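Local coordinates for Rab GTPase binding effector protein 1 (Homo sapiens, PDB 1TU3) that probably acts as an effector of Rab5, binding the small GTPase through a dimeric helical domain in endosomal membrane traffic, at residues R53-L58 / R62-D67. Residues are numbered along the deposited sequence; the frame is centred on the assembly and turned at random.
Sequences RQADSL and RAILND
In R62, CG sits beside the backbone N (chi1 -77°) and the chain bends at chi3 (-64°), which folds the guanidinium back toward L58. L58 sends its CG anti to its own backbone N, and the two side chains cross at an oblique angle, with CD2 of L58 4.1 Å from NH1 of R62. The carbonyl oxygen of L58 lies over one face of the guanidinium, 3.9 Å from NH1 of R62, too far for a direct bond. That same oxygen accepts the backbone N of R62 at 3.3 Å, a weak bond linking residues four apart in the first turn of helix 58-64. S57 stands at the N-cap of this helix, its OG bonded to the backbone N of R60.

Across the bend, I64 and A55 meet through methyl groups alone: CD1 of I64 is 4.0 Å from CB of A55. The extended isoleucine branch carries its tip to the link that follows helix 20-54; I64 also packs on Q48, R51 and I52 of that helix and A55 touches R60 and I61, so the short helix folds back as the second arm of a helical hairpin. A type I beta turn runs from I64 to D67; here ND2 of N66 donates to O of R62 at 2.9 Å. O of R62 lies nearly in the amide plane of N66, though the donor is tilted 34° from the carbonyl plane of R62. D67 forms a salt bridge with R51, tying this turn to helix 20-54, and L58 packs on L58 of the second subunit.

Most of the 159 Å² buried between the segments comes from L58 and R62, within one turn of helix 58-64, and the A55-I64 methyl contact is the smaller share; the chemistry implies a modest apolar closure beside a weak helical bond, the positive guanidinium probably gaining some electrostatic favour from the nearby carbonyl oxygen.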
ATOM      1  N   ARG G  53     -10.056  -1.436  12.940  1.00 50.07           N
ATOM      2  CA  ARG G  53      -9.576  -1.262  14.301  1.00 46.15           C
ATOM      3  C   ARG G  53     -10.637  -0.603  15.174  1.00 50.04           C
ATOM      4  O   ARG G  53     -10.643  -0.757  16.391  1.00 46.10           O
ATOM      5  CB  ARG G  53      -8.322  -0.383  14.298  1.00 58.63           C
ATOM      6  CG  ARG G  53      -7.198  -0.909  15.175  1.00 63.03           C
ATOM      7  CD  ARG G  53      -6.804   0.080  16.233  1.00 68.91           C
ATOM      8  NE  ARG G  53      -6.449   1.387  15.692  1.00 73.77           N
ATOM      9  CZ  ARG G  53      -6.121   2.439  16.444  1.00 79.16           C
ATOM     10  NH1 ARG G  53      -6.101   2.330  17.766  1.00 74.38           N
ATOM     11  NH2 ARG G  53      -5.826   3.606  15.883  1.00 76.96           N
ATOM     12  N   GLN G  54     -11.529   0.149  14.546  1.00 54.91           N
ATOM     13  CA  GLN G  54     -12.552   0.867  15.277  1.00 58.11           C
ATOM     14  C   GLN G  54     -13.869   0.100  15.294  1.00 64.13           C
ATOM     15  O   GLN G  54     -14.819   0.508  15.959  1.00 69.37           O
ATOM     16  CB  GLN G  54     -12.774   2.249  14.652  1.00 61.60           C
ATOM     17  CG  GLN G  54     -11.552   3.162  14.677  1.00 63.39           C
ATOM     18  CD  GLN G  54     -11.064   3.446  16.081  1.00 67.30           C
ATOM     19  OE1 GLN G  54     -11.862   3.709  16.981  1.00 72.25           O
ATOM     20  NE2 GLN G  54      -9.756   3.405  16.278  1.00 63.05           N
ATOM     21  N   ALA G  55     -13.943  -1.009  14.569  1.00 62.24           N
ATOM     22  CA  ALA G  55     -15.219  -1.692  14.439  1.00 65.52           C
ATOM     23  C   ALA G  55     -15.626  -2.300  15.776  1.00 72.73           C
ATOM     24  O   ALA G  55     -14.796  -2.842  16.506  1.00 69.18           O
ATOM     25  CB  ALA G  55     -15.151  -2.775  13.366  1.00 50.50           C
ATOM     26  N   ASP G  56     -16.911  -2.194  16.089  1.00 80.64           N
ATOM     27  CA  ASP G  56     -17.453  -2.744  17.321  1.00 86.67           C
ATOM     28  C   ASP G  56     -17.669  -4.252  17.228  1.00 86.56           C
ATOM     29  O   ASP G  56     -17.135  -5.020  18.033  1.00 89.82           O
ATOM     30  CB  ASP G  56     -18.778  -2.061  17.644  1.00 94.71           C
ATOM     31  CG  ASP G  56     -19.521  -2.743  18.767  1.00 98.70           C
ATOM     32  OD1 ASP G  56     -18.966  -2.811  19.885  1.00104.04           O
ATOM     33  OD2 ASP G  56     -20.656  -3.214  18.529  1.00 99.28           O
ATOM     34  N   SER G  57     -18.452  -4.672  16.241  1.00 81.72           N
ATOM     35  CA  SER G  57     -18.818  -6.072  16.110  1.00 79.71           C
ATOM     36  C   SER G  57     -18.060  -6.741  14.968  1.00 79.61           C
ATOM     37  O   SER G  57     -17.494  -6.062  14.107  1.00 77.67           O
ATOM     38  CB  SER G  57     -20.321  -6.189  15.864  1.00 82.40           C
ATOM     39  OG  SER G  57     -20.689  -5.508  14.678  1.00 80.68           O
ATOM     40  N   LEU G  58     -18.056  -8.071  14.965  1.00 75.44           N
ATOM     41  CA  LEU G  58     -17.419  -8.833  13.899  1.00 74.67           C
ATOM     42  C   LEU G  58     -18.194  -8.670  12.587  1.00 74.99           C
ATOM     43  O   LEU G  58     -17.636  -8.786  11.492  1.00 70.15           O
ATOM     44  CB  LEU G  58     -17.367 -10.314  14.275  1.00 73.61           C
ATOM     45  CG  LEU G  58     -16.211 -11.117  13.683  1.00 72.35           C
ATOM     46  CD1 LEU G  58     -15.019 -11.068  14.637  1.00 74.23           C
ATOM     47  CD2 LEU G  58     -16.641 -12.542  13.456  1.00 70.82           C
ATOM     48  N   ARG G  62     -16.876  -7.365   8.579  1.00 63.71           N
ATOM     49  CA  ARG G  62     -17.173  -7.948   7.274  1.00 59.26           C
ATOM     50  C   ARG G  62     -17.662  -6.892   6.296  1.00 59.43           C
ATOM     51  O   ARG G  62     -17.360  -6.960   5.104  1.00 63.24           O
ATOM     52  CB  ARG G  62     -18.230  -9.043   7.376  1.00 64.02           C
ATOM     53  CG  ARG G  62     -17.741 -10.395   7.905  1.00 71.10           C
ATOM     54  CD  ARG G  62     -18.778 -11.510   7.602  1.00 81.65           C
ATOM     55  NE  ARG G  62     -20.068 -11.324   8.284  1.00 74.55           N
ATOM     56  CZ  ARG G  62     -20.291 -11.607   9.567  1.00 71.32           C
ATOM     57  NH1 ARG G  62     -19.320 -12.095  10.331  1.00 67.05           N
ATOM     58  NH2 ARG G  62     -21.489 -11.402  10.086  1.00 74.50           N
ATOM     59  N   ALA G  63     -18.423  -5.923   6.791  1.00 51.07           N
ATOM     60  CA  ALA G  63     -18.956  -4.881   5.917  1.00 54.04           C
ATOM     61  C   ALA G  63     -17.823  -3.986   5.430  1.00 49.96           C
ATOM     62  O   ALA G  63     -17.759  -3.642   4.253  1.00 49.27           O
ATOM     63  CB  ALA G  63     -20.001  -4.043   6.655  1.00 56.76           C
ATOM     64  N   ILE G  64     -16.936  -3.607   6.347  1.00 45.78           N
ATOM     65  CA  ILE G  64     -15.766  -2.818   5.987  1.00 51.58           C
ATOM     66  C   ILE G  64     -14.940  -3.565   4.935  1.00 52.80           C
ATOM     67  O   ILE G  64     -14.522  -2.980   3.943  1.00 37.69           O
ATOM     68  CB  ILE G  64     -14.872  -2.546   7.218  1.00 55.77           C
ATOM     69  CG1 ILE G  64     -15.642  -1.661   8.212  1.00 57.38           C
ATOM     70  CG2 ILE G  64     -13.530  -1.910   6.774  1.00 47.01           C
ATOM     71  CD1 ILE G  64     -14.986  -1.510   9.573  1.00 46.09           C
ATOM     72  N   LEU G  65     -14.721  -4.861   5.156  1.00 51.98           N
ATOM     73  CA  LEU G  65     -13.901  -5.639   4.247  1.00 55.49           C
ATOM     74  C   LEU G  65     -14.573  -5.765   2.892  1.00 57.57           C
ATOM     75  O   LEU G  65     -13.951  -6.198   1.923  1.00 56.82           O
ATOM     76  CB  LEU G  65     -13.618  -7.030   4.829  1.00 53.41           C
ATOM     77  CG  LEU G  65     -12.497  -7.137   5.879  1.00 52.33           C
ATOM     78  CD1 LEU G  65     -12.510  -8.503   6.496  1.00 48.56           C
ATOM     79  CD2 LEU G  65     -11.146  -6.875   5.258  1.00 44.92           C
ATOM     80  N   ASN G  66     -15.843  -5.373   2.823  1.00 59.81           N
ATOM     81  CA  ASN G  66     -16.614  -5.548   1.599  1.00 60.78           C
ATOM     82  C   ASN G  66     -16.928  -4.241   0.914  1.00 64.34           C
ATOM     83  O   ASN G  66     -17.596  -4.218  -0.111  1.00 65.06           O
ATOM     84  CB  ASN G  66     -17.909  -6.286   1.898  1.00 61.56           C
ATOM     85  CG  ASN G  66     -17.795  -7.765   1.650  1.00 72.80           C
ATOM     86  OD1 ASN G  66     -17.718  -8.210   0.499  1.00 77.41           O
ATOM     87  ND2 ASN G  66     -17.772  -8.546   2.727  1.00 68.31           N
ATOM     88  N   ASP G  67     -16.446  -3.146   1.481  1.00 70.35           N
ATOM     89  CA  ASP G  67     -16.712  -1.850   0.892  1.00 83.44           C
ATOM     90  C   ASP G  67     -16.042  -1.689  -0.468  1.00 92.48           C
ATOM     91  O   ASP G  67     -15.818  -2.674  -1.182  1.00 97.43           O
ATOM     92  CB  ASP G  67     -16.254  -0.744   1.831  1.00 84.40           C
ATOM     93  CG  ASP G  67     -17.340   0.277   2.069  1.00 79.14           C
ATOM     94  OD1 ASP G  67     -17.975   0.675   1.071  1.00 79.15           O
ATOM     95  OD2 ASP G  67     -17.561   0.674   3.239  1.00 77.32           O
TER